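Local coordinates for protein phosphonopyruvate hydrolase (PDB 2HJP) that hydrolyses the carbon-phosphorus bond of phosphonopyruvate, giving pyruvate and phosphate with the help of a divalent metal ion such as magnesium, at residues Y50-D54 / A55-S59; V90-H93 / Y94-Q98; V156-I160 / A161-Q165; R260-D263 / A264-S268. All blocks are in the same frame, centred on the assembly; numbering follows the deposited sequence. Where two conformers were deposited one is given.

Contact 1: Y50-D54 / A55-S59; sequences YAVPD and ANILS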
loop_
_atom_site.group_PDB
_atom_site.type_symbol
_atom_site.label_atom_id
_atom_site.label_comp_id
_atom_site.label_asym_id
_atom_site.label_seq_id
_atom_site.Cartn_x
_atom_site.Cartn_y
_atom_site.Cartn_z
ATOM N N TYR A 50 -11.991 5.319 -8.829
ATOM C CA TYR A 50 -11.837 5.872 -7.479
ATOM C C TYR A 50 -12.692 7.090 -7.326
ATOM O O TYR A 50 -12.706 7.704 -6.285
ATOM C CB TYR A 50 -10.356 6.243 -7.223
ATOM C CG TYR A 50 -9.633 5.035 -6.643
ATOM C CD1 TYR A 50 -9.653 4.774 -5.257
ATOM C CD2 TYR A 50 -8.988 4.115 -7.473
ATOM C CE1 TYR A 50 -9.049 3.604 -4.730
ATOM C CE2 TYR A 50 -8.369 2.915 -6.947
ATOM C CZ TYR A 50 -8.410 2.686 -5.600
ATOM O OH TYR A 50 -7.812 1.568 -5.076
ATOM N N ALA A 51 -13.422 7.457 -8.371
ATOM C CA ALA A 51 -14.291 8.613 -8.278
ATOM C C ALA A 51 -13.547 9.899 -7.909
ATOM O O ALA A 51 -14.010 10.674 -7.038
ATOM C CB ALA A 51 -15.506 8.338 -7.228
ATOM N N VAL A 52 -12.363 10.071 -8.497
ATOM C CA VAL A 52 -11.561 11.299 -8.331
ATOM C C VAL A 52 -11.158 11.754 -9.743
ATOM O O VAL A 52 -11.096 10.925 -10.678
ATOM C CB VAL A 52 -10.308 11.123 -7.409
ATOM C CG1 VAL A 52 -10.766 10.775 -6.010
ATOM C CG2 VAL A 52 -9.277 10.137 -8.022
ATOM N N PRO A 53 -10.941 13.084 -9.940
ATOM C CA PRO A 53 -10.573 13.557 -11.270
ATOM C C PRO A 53 -9.223 13.052 -11.731
ATOM O O PRO A 53 -8.375 12.718 -10.905
ATOM C CB PRO A 53 -10.572 15.103 -11.143
ATOM C CG PRO A 53 -11.509 15.373 -9.963
ATOM C CD PRO A 53 -11.174 14.210 -9.015
ATOM N N ASP A 54 -9.065 12.983 -13.058
ATOM C CA ASP A 54 -7.810 12.574 -13.701
ATOM C C ASP A 54 -6.945 13.880 -13.766
ATOM O O ASP A 54 -6.766 14.433 -14.837
ATOM C CB ASP A 54 -8.131 12.033 -15.112
ATOM C CG ASP A 54 -6.887 11.536 -15.865
ATOM O OD1 ASP A 54 -6.913 11.516 -17.133
ATOM O OD2 ASP A 54 -5.898 11.173 -15.186
ATOM N N ALA A 55 -6.464 14.366 -12.620
ATOM C CA ALA A 55 -5.702 15.602 -12.554
ATOM C C ALA A 55 -4.599 15.394 -11.534
ATOM O O ALA A 55 -4.409 16.213 -10.627
ATOM C CB ALA A 55 -6.624 16.761 -12.102
ATOM N N ASN A 56 -3.906 14.266 -11.654
ATOM C CA ASN A 56 -2.812 13.917 -10.742
ATOM C C ASN A 56 -3.255 13.920 -9.274
ATOM O O ASN A 56 -2.501 14.269 -8.354
ATOM C CB ASN A 56 -1.617 14.860 -10.921
ATOM C CG ASN A 56 -1.334 15.211 -12.403
ATOM O OD1 ASN A 56 -1.747 16.281 -12.924
ATOM N ND2 ASN A 56 -0.638 14.329 -13.079
ATOM N N ILE A 57 -4.479 13.507 -9.037
ATOM C CA ILE A 57 -4.926 13.466 -7.660
ATOM C C ILE A 57 -4.690 12.107 -7.104
ATOM O O ILE A 57 -4.294 11.956 -5.981
ATOM C CB ILE A 57 -6.413 13.834 -7.573
ATOM C CG1 ILE A 57 -6.535 15.335 -7.828
ATOM C CG2 ILE A 57 -6.973 13.408 -6.178
ATOM C CD1 ILE A 57 -7.960 15.832 -8.037
ATOM N N LEU A 58 -4.925 11.090 -7.924
ATOM C CA LEU A 58 -4.751 9.718 -7.484
ATOM C C LEU A 58 -3.298 9.460 -7.133
ATOM O O LEU A 58 -2.405 9.887 -7.857
ATOM C CB LEU A 58 -5.169 8.794 -8.627
ATOM C CG LEU A 58 -5.247 7.324 -8.281
ATOM C CD1 LEU A 58 -6.552 6.998 -7.466
ATOM C CD2 LEU A 58 -5.178 6.594 -9.595
ATOM N N SER A 59 -3.040 8.805 -6.014
ATOM C CA SER A 59 -1.669 8.496 -5.636
ATOM C C SER A 59 -0.871 7.709 -6.721
ATOM O O SER A 59 -1.395 6.844 -7.380
ATOM C CB SER A 59 -1.724 7.684 -4.346
ATOM O OG SER A 59 -0.609 6.818 -4.194
HETATM O O HOH W 1 -5.955 11.610 -10.451
HETATM O O HOH W 2 -3.840 12.470 -13.697
#
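The backbone from P53 to A55 tightens into an inverse gamma turn centred on D54, in which A55 N makes a weak hydrogen bond to P53 O (3.1 Å, 135° at the hydrogen). The same carbonyl takes a proton from a water whose oxygen accepts L58 N at 2.8 Å, so one ordered water spans the bend. A second water lies 2.9 Å from D54 OD2 and accepts N56 N.

On the apolar side, I57 reaches back over the proline: its CD1 meets P53 CD at 3.7 Å. L58 serves two partners through one methyl, CD1, which lies 3.7 Å from Y50 CG and 4.2 Å from V52 CG2, its side chain running across both at about a right angle. With CG anti to the backbone N (chi1 -171°), L58 extends back toward the start of the loop. D54, the inferred nucleophile, has its side chain about 4 Å from both the bound magnesium ion and phosphonopyruvate.

The loop runs from helix 43-49, where A51 completes a Schellman motif, to helix 60-71, where S59 is the N-cap; V52 and D54 rest on S47, and L58 on L46, of the former helix.

Contact 2: V90-H93 / Y94-Q98; sequences VNVH and YVVPQ
In helix 89-102, the helix of the beta-alpha-beta unit formed with strands 78-81 and 106-110, V90 and Y94 stand one turn apart and point the same way. V90 CG1 lies in the plane of the tyrosine ring at its edge, 3.7 Å from CE2, while V90 O approaches the same edge at 3.1 Å from CD2. H93 turns its own edge toward the face of Y94 in a T-shaped pair, centroids 6.0 Å apart and planes at 72°. The tyrosine CG sits anti to its carbonyl carbon (chi1 -76°), which lays the ring back along the preceding turn.

On the side of this TIM-barrel helix turned to helix 131-144, V92 CG1 meets V96 CG2 at 3.9 Å, and both valines rest on A141. Beneath them V96 N bonds to V92 O at 2.9 Å, nearly straight at 172°. The ladder breaks at P97, which has no N-H to give and sets CD 3.1 Å from H93 O. A serine in place of Y94 would probably leave the H93 edge without its aromatic face and open a gap beside V90. Y94 also packs on I57 of the third subunit and M281 of the fourth.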
loop_
_atom_site.group_PDB
_atom_site.type_symbol
_atom_site.label_atom_id
_atom_site.label_comp_id
_atom_site.label_asym_id
_atom_site.label_seq_id
_atom_site.Cartn_x
_atom_site.Cartn_y
_atom_site.Cartn_z
ATOM N N VAL A 90 14.381 13.914 -12.702
ATOM C CA VAL A 90 14.947 13.126 -11.614
ATOM C C VAL A 90 13.874 12.115 -11.122
ATOM O O VAL A 90 14.187 10.953 -10.938
ATOM C CB VAL A 90 15.409 14.014 -10.475
ATOM C CG1 VAL A 90 15.871 13.142 -9.283
ATOM C CG2 VAL A 90 16.552 14.931 -10.958
ATOM N N ASN A 91 12.626 12.554 -10.948
ATOM C CA ASN A 91 11.561 11.649 -10.516
ATOM C C ASN A 91 11.423 10.573 -11.593
ATOM O O ASN A 91 11.304 9.423 -11.265
ATOM C CB ASN A 91 10.223 12.405 -10.366
ATOM C CG ASN A 91 10.268 13.403 -9.254
ATOM O OD1 ASN A 91 10.202 13.017 -8.072
ATOM N ND2 ASN A 91 10.424 14.673 -9.582
ATOM N N VAL A 92 11.467 10.960 -12.874
ATOM C CA VAL A 92 11.362 9.984 -13.978
ATOM C C VAL A 92 12.367 8.857 -13.830
ATOM O O VAL A 92 12.050 7.659 -13.913
ATOM C CB VAL A 92 11.529 10.667 -15.356
ATOM C CG1 VAL A 92 11.600 9.608 -16.475
ATOM C CG2 VAL A 92 10.375 11.608 -15.596
ATOM N N HIS A 93 13.592 9.235 -13.553
ATOM C CA HIS A 93 14.670 8.251 -13.332
ATOM C C HIS A 93 14.413 7.248 -12.249
ATOM O O HIS A 93 14.791 6.083 -12.359
ATOM C CB HIS A 93 15.958 9.011 -12.992
ATOM C CG HIS A 93 17.164 8.159 -13.066
ATOM N ND1 HIS A 93 17.897 8.016 -14.221
ATOM C CD2 HIS A 93 17.778 7.413 -12.127
ATOM C CE1 HIS A 93 18.919 7.223 -13.978
ATOM N NE2 HIS A 93 18.875 6.847 -12.719
ATOM N N TYR A 94 13.750 7.697 -11.188
ATOM C CA TYR A 94 13.445 6.839 -10.064
ATOM C C TYR A 94 12.148 6.062 -10.274
ATOM O O TYR A 94 11.994 4.969 -9.764
ATOM C CB TYR A 94 13.339 7.651 -8.737
ATOM C CG TYR A 94 14.706 8.069 -8.188
ATOM C CD1 TYR A 94 15.450 7.207 -7.372
ATOM C CD2 TYR A 94 15.256 9.286 -8.519
ATOM C CE1 TYR A 94 16.750 7.572 -6.892
ATOM C CE2 TYR A 94 16.559 9.676 -8.045
ATOM C CZ TYR A 94 17.298 8.805 -7.228
ATOM O OH TYR A 94 18.576 9.151 -6.795
ATOM N N VAL A 95 11.238 6.637 -11.028
ATOM C CA VAL A 95 9.956 6.050 -11.258
ATOM C C VAL A 95 9.941 4.953 -12.333
ATOM O O VAL A 95 9.350 3.945 -12.129
ATOM C CB VAL A 95 8.961 7.212 -11.640
ATOM C CG1 VAL A 95 7.935 6.739 -12.539
ATOM C CG2 VAL A 95 8.325 7.722 -10.387
ATOM N N VAL A 96 10.634 5.156 -13.446
ATOM C CA VAL A 96 10.630 4.179 -14.556
ATOM C C VAL A 96 11.040 2.743 -14.197
ATOM O O VAL A 96 10.325 1.780 -14.515
ATOM C CB VAL A 96 11.424 4.801 -15.790
ATOM C CG1 VAL A 96 11.750 3.706 -16.835
ATOM C CG2 VAL A 96 10.485 5.913 -16.430
ATOM N N PRO A 97 12.124 2.579 -13.447
ATOM C CA PRO A 97 12.552 1.236 -13.067
ATOM C C PRO A 97 11.446 0.565 -12.192
ATOM O O PRO A 97 11.322 -0.641 -12.201
ATOM C CB PRO A 97 13.875 1.482 -12.278
ATOM C CG PRO A 97 14.350 2.822 -12.782
ATOM C CD PRO A 97 13.072 3.615 -13.027
ATOM N N GLN A 98 10.666 1.343 -11.445
ATOM C CA GLN A 98 9.578 0.720 -10.667
ATOM C C GLN A 98 8.466 0.170 -11.546
ATOM O O GLN A 98 7.998 -0.935 -11.305
ATOM C CB GLN A 98 8.985 1.683 -9.661
ATOM C CG GLN A 98 9.957 1.972 -8.550
ATOM C CD GLN A 98 9.421 3.050 -7.641
ATOM O OE1 GLN A 98 9.770 4.256 -7.763
ATOM N NE2 GLN A 98 8.554 2.650 -6.750
#

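Contact 3: V156-I160 / A161-Q165; sequences VEALI and AGLGQ
L159, which opens a type I beta turn ending at G162, meets Q165 just after it, in the loop that leads from barrel strand 151-156 to helix 165-177. The two leucine methyls CD1 and CD2 approach the end of the glutamine side chain, which bends back at chi2 (76°), and CD2 also lies 3.8 Å from G164 O. On another side of the turn A158 CB faces L163 CB at 4.2 Å.

Behind these side chains stands a compact set of backbone bonds. A161 N reaches E157 O at 2.8 Å, and L163 N reaches A158 O at 2.8 Å and 162°. The turn's own bond, G162 N to L159 O at 2.9 Å, is less regular, the donor standing well above the carbonyl plane. G162 has a positive phi (70°), which favours glycine.

Further out, L159 packs on A168, I185 and E194, so an alanine at this position would probably take away the methyl contacts with the end of Q165 and open a gap toward A168 and I185. Near the active site, E157 OE2 forms a salt bridge with R155 NE, a bond that probably helps hold this substrate-binding arginine in place, while I160 touches R188, another substrate-binding residue. At the far end, one water donates to L159 O and accepts G164 N, the N-cap residue, at 2.8 Å.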
loop_
_atom_site.group_PDB
_atom_site.type_symbol
_atom_site.label_atom_id
_atom_site.label_comp_id
_atom_site.label_asym_id
_atom_site.label_seq_id
_atom_site.Cartn_x
_atom_site.Cartn_y
_atom_site.Cartn_z
ATOM N N VAL A 156 2.601 13.854 -27.086
ATOM C CA VAL A 156 2.655 15.266 -27.480
ATOM C C VAL A 156 1.262 15.898 -27.335
ATOM O O VAL A 156 0.335 15.498 -28.036
ATOM C CB VAL A 156 3.156 15.364 -28.993
ATOM C CG1 VAL A 156 3.002 16.798 -29.531
ATOM C CG2 VAL A 156 4.599 14.868 -29.114
ATOM N N GLU A 157 1.147 16.879 -26.446
ATOM C CA GLU A 157 -0.092 17.593 -26.143
ATOM C C GLU A 157 -0.273 18.911 -26.915
ATOM O O GLU A 157 -1.300 19.603 -26.758
ATOM C CB GLU A 157 -0.114 17.957 -24.660
ATOM C CG GLU A 157 -0.327 16.837 -23.701
ATOM C CD GLU A 157 -1.743 16.358 -23.750
ATOM O OE1 GLU A 157 -2.666 17.137 -23.445
ATOM O OE2 GLU A 157 -1.912 15.204 -24.104
ATOM N N ALA A 158 0.717 19.274 -27.715
ATOM C CA ALA A 158 0.671 20.543 -28.451
ATOM C C ALA A 158 -0.625 20.794 -29.295
ATOM O O ALA A 158 -1.078 21.942 -29.391
ATOM C CB ALA A 158 1.915 20.668 -29.321
ATOM N N LEU A 159 -1.211 19.766 -29.919
ATOM C CA LEU A 159 -2.460 20.001 -30.680
ATOM C C LEU A 159 -3.563 20.426 -29.683
ATOM O O LEU A 159 -4.230 21.451 -29.837
ATOM C CB LEU A 159 -2.895 18.744 -31.466
ATOM C CG LEU A 159 -1.953 18.370 -32.631
ATOM C CD1 LEU A 159 -2.464 17.244 -33.515
ATOM C CD2 LEU A 159 -1.809 19.589 -33.459
ATOM N N ILE A 160 -3.685 19.656 -28.624
ATOM C CA ILE A 160 -4.652 19.905 -27.581
ATOM C C ILE A 160 -4.430 21.282 -26.922
ATOM O O ILE A 160 -5.395 21.999 -26.663
ATOM C CB ILE A 160 -4.575 18.787 -26.538
ATOM C CG1 ILE A 160 -4.912 17.473 -27.239
ATOM C CG2 ILE A 160 -5.423 19.136 -25.322
ATOM C CD1 ILE A 160 -6.324 17.293 -27.676
ATOM N N ALA A 161 -3.173 21.659 -26.698
ATOM C CA ALA A 161 -2.823 22.927 -26.059
ATOM C C ALA A 161 -2.999 24.088 -27.015
ATOM O O ALA A 161 -2.741 25.247 -26.673
ATOM C CB ALA A 161 -1.410 22.865 -25.616
ATOM N N GLY A 162 -3.416 23.764 -28.224
ATOM C CA GLY A 162 -3.628 24.761 -29.249
ATOM C C GLY A 162 -2.369 25.405 -29.777
ATOM O O GLY A 162 -2.432 26.540 -30.219
ATOM N N LEU A 163 -1.244 24.703 -29.778
ATOM C CA LEU A 163 -0.006 25.309 -30.257
ATOM C C LEU A 163 0.227 25.104 -31.756
ATOM O O LEU A 163 1.163 25.665 -32.357
ATOM C CB LEU A 163 1.199 24.825 -29.427
ATOM C CG LEU A 163 1.058 25.013 -27.901
ATOM C CD1 LEU A 163 2.275 24.495 -27.204
ATOM C CD2 LEU A 163 0.899 26.441 -27.544
ATOM N N GLY A 164 -0.646 24.328 -32.375
ATOM C CA GLY A 164 -0.523 24.148 -33.817
ATOM C C GLY A 164 0.228 22.907 -34.226
ATOM O O GLY A 164 0.921 22.302 -33.419
ATOM N N GLN A 165 0.087 22.562 -35.498
ATOM C CA GLN A 165 0.700 21.398 -36.111
ATOM C C GLN A 165 2.237 21.467 -36.208
ATOM O O GLN A 165 2.929 20.499 -35.845
ATOM C CB GLN A 165 0.076 21.221 -37.492
ATOM C CG GLN A 165 0.050 19.821 -38.028
ATOM C CD GLN A 165 -1.025 18.929 -37.386
ATOM O OE1 GLN A 165 -2.256 19.057 -37.597
ATOM N NE2 GLN A 165 -0.546 18.009 -36.569
HETATM O O HOH W 3 -3.170 23.163 -32.080
#

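Contact 4: R260-D263 / A264-S268; sequences REVD and AALPS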
loop_
_atom_site.group_PDB
_atom_site.type_symbol
_atom_site.label_atom_id
_atom_site.label_comp_id
_atom_site.label_asym_id
_atom_site.label_seq_id
_atom_site.Cartn_x
_atom_site.Cartn_y
_atom_site.Cartn_z
ATOM N N ARG A 260 -34.906 -10.752 -8.461
ATOM C CA ARG A 260 -35.630 -11.865 -9.107
ATOM C C ARG A 260 -35.642 -11.815 -10.636
ATOM O O ARG A 260 -35.598 -12.867 -11.249
ATOM C CB ARG A 260 -37.087 -11.967 -8.581
ATOM C CG ARG A 260 -37.985 -13.015 -9.282
ATOM C CD ARG A 260 -39.459 -12.975 -8.736
ATOM N N GLU A 261 -35.693 -10.612 -11.214
ATOM C CA GLU A 261 -35.749 -10.330 -12.665
ATOM C C GLU A 261 -34.379 -10.163 -13.285
ATOM O O GLU A 261 -34.097 -10.662 -14.354
ATOM C CB GLU A 261 -36.405 -8.986 -12.944
ATOM C CG GLU A 261 -37.822 -8.971 -13.324
ATOM C CD GLU A 261 -38.615 -9.749 -12.319
ATOM O OE1 GLU A 261 -38.723 -10.993 -12.495
ATOM O OE2 GLU A 261 -39.099 -9.106 -11.353
ATOM N N VAL A 262 -33.530 -9.432 -12.592
ATOM C CA VAL A 262 -32.240 -9.147 -13.118
ATOM C C VAL A 262 -31.287 -10.313 -13.059
ATOM O O VAL A 262 -30.349 -10.385 -13.827
ATOM C CB VAL A 262 -31.705 -7.890 -12.377
ATOM C CG1 VAL A 262 -30.830 -8.310 -11.268
ATOM C CG2 VAL A 262 -31.099 -6.940 -13.326
ATOM N N ASP A 263 -31.516 -11.259 -12.171
ATOM C CA ASP A 263 -30.585 -12.343 -12.044
ATOM C C ASP A 263 -30.330 -13.112 -13.328
ATOM O O ASP A 263 -29.171 -13.325 -13.664
ATOM C CB ASP A 263 -31.029 -13.325 -10.952
ATOM C CG ASP A 263 -30.046 -14.450 -10.776
ATOM O OD1 ASP A 263 -30.295 -15.534 -11.329
ATOM O OD2 ASP A 263 -28.992 -14.249 -10.103
ATOM N N ALA A 264 -31.396 -13.486 -14.054
ATOM C CA ALA A 264 -31.244 -14.321 -15.276
ATOM C C ALA A 264 -30.298 -13.798 -16.341
ATOM O O ALA A 264 -29.511 -14.545 -16.915
ATOM C CB ALA A 264 -32.616 -14.579 -15.902
ATOM N N ALA A 265 -30.350 -12.505 -16.564
ATOM C CA ALA A 265 -29.562 -11.818 -17.562
ATOM C C ALA A 265 -28.055 -11.746 -17.177
ATOM O O ALA A 265 -27.142 -11.855 -18.033
ATOM C CB ALA A 265 -30.141 -10.365 -17.744
ATOM N N LEU A 266 -27.778 -11.593 -15.900
ATOM C CA LEU A 266 -26.372 -11.430 -15.465
ATOM C C LEU A 266 -25.419 -12.609 -15.734
ATOM O O LEU A 266 -25.847 -13.740 -15.781
ATOM C CB LEU A 266 -26.367 -11.252 -13.916
ATOM C CG LEU A 266 -27.038 -9.976 -13.408
ATOM C CD1 LEU A 266 -26.976 -9.852 -11.873
ATOM C CD2 LEU A 266 -26.294 -8.766 -14.040
ATOM N N PRO A 267 -24.097 -12.351 -15.811
ATOM C CA PRO A 267 -23.210 -13.506 -15.996
ATOM C C PRO A 267 -23.448 -14.260 -14.629
ATOM O O PRO A 267 -23.746 -13.620 -13.584
ATOM C CB PRO A 267 -21.804 -12.871 -16.024
ATOM C CG PRO A 267 -22.062 -11.562 -16.763
ATOM C CD PRO A 267 -23.420 -11.071 -16.140
ATOM N N SER A 268 -23.300 -15.575 -14.604
ATOM C CA SER A 268 -23.561 -16.336 -13.374
ATOM C C SER A 268 -22.413 -16.213 -12.375
ATOM O O SER A 268 -21.309 -15.825 -12.766
ATOM C CB SER A 268 -23.667 -17.826 -13.678
ATOM O OG SER A 268 -22.395 -18.319 -14.131
HETATM O O HOH W 4 -33.999 -13.632 -13.297
HETATM O O HOH W 5 -26.818 -15.057 -13.586
#
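From R260 to D263 the backbone keeps helical torsions without the regular bonding of a helix, and past A265, L266 swings into an extended conformation (psi 157°). A weak hydrogen bond from L266 N to D263 O, 3.2 Å long and bent to 129°, links the two segments directly. Water supplies other links: one molecule donates to R260 O and accepts A264 N at 2.7 Å, and a second donates to both D263 O and L266 O. D263 O therefore receives two protons, one from the backbone and one from solvent.

Among the side chains, L266 folds back toward V262. Its CG lies anti to the carbonyl carbon (chi1 -66°), which brings CG within 3.4 Å of V262 O. In one of its two conformers, V262 also packs on V249, R252 and I253 of helix 237-256. D263 has its CG anti to the backbone N, which sets the carboxylate beside its own carbonyl carbon, OD1 3.6 Å from A264 N.

That carboxylate meets another subunit, where OD2 forms a salt bridge with R240 of the second subunit; the same arginine donates through NE to P267 O. One guanidinium thus grips both a side chain and a main-chain carbonyl of this connection, which is consistent with the subunit interface helping to set its course before helix 269-275, with water completing the sparse bonding of the turn itself.

Along the chain the four contacts follow in series, and the first three lie in loops and a helix around the closed eight-stranded parallel barrel: contact 1 in the loop joining helices 43-49 and 60-71, contact 2 on helix 89-102, contact 3 after strand 151-156. Their centres lie 20 to 26 Å apart and none touches another. Contacts 1 and 3 lie near the substrate site, whereas contact 2 is on an outer helix. Contact 4 stands apart beyond helix 237-256, its centre 46 Å from that of contact 2 and 47 Å from contact 3's. Contacts 1 and 4 touch the second subunit, contacts 1 and 2 the third, contact 2 the fourth as well, so they also pack between subunits.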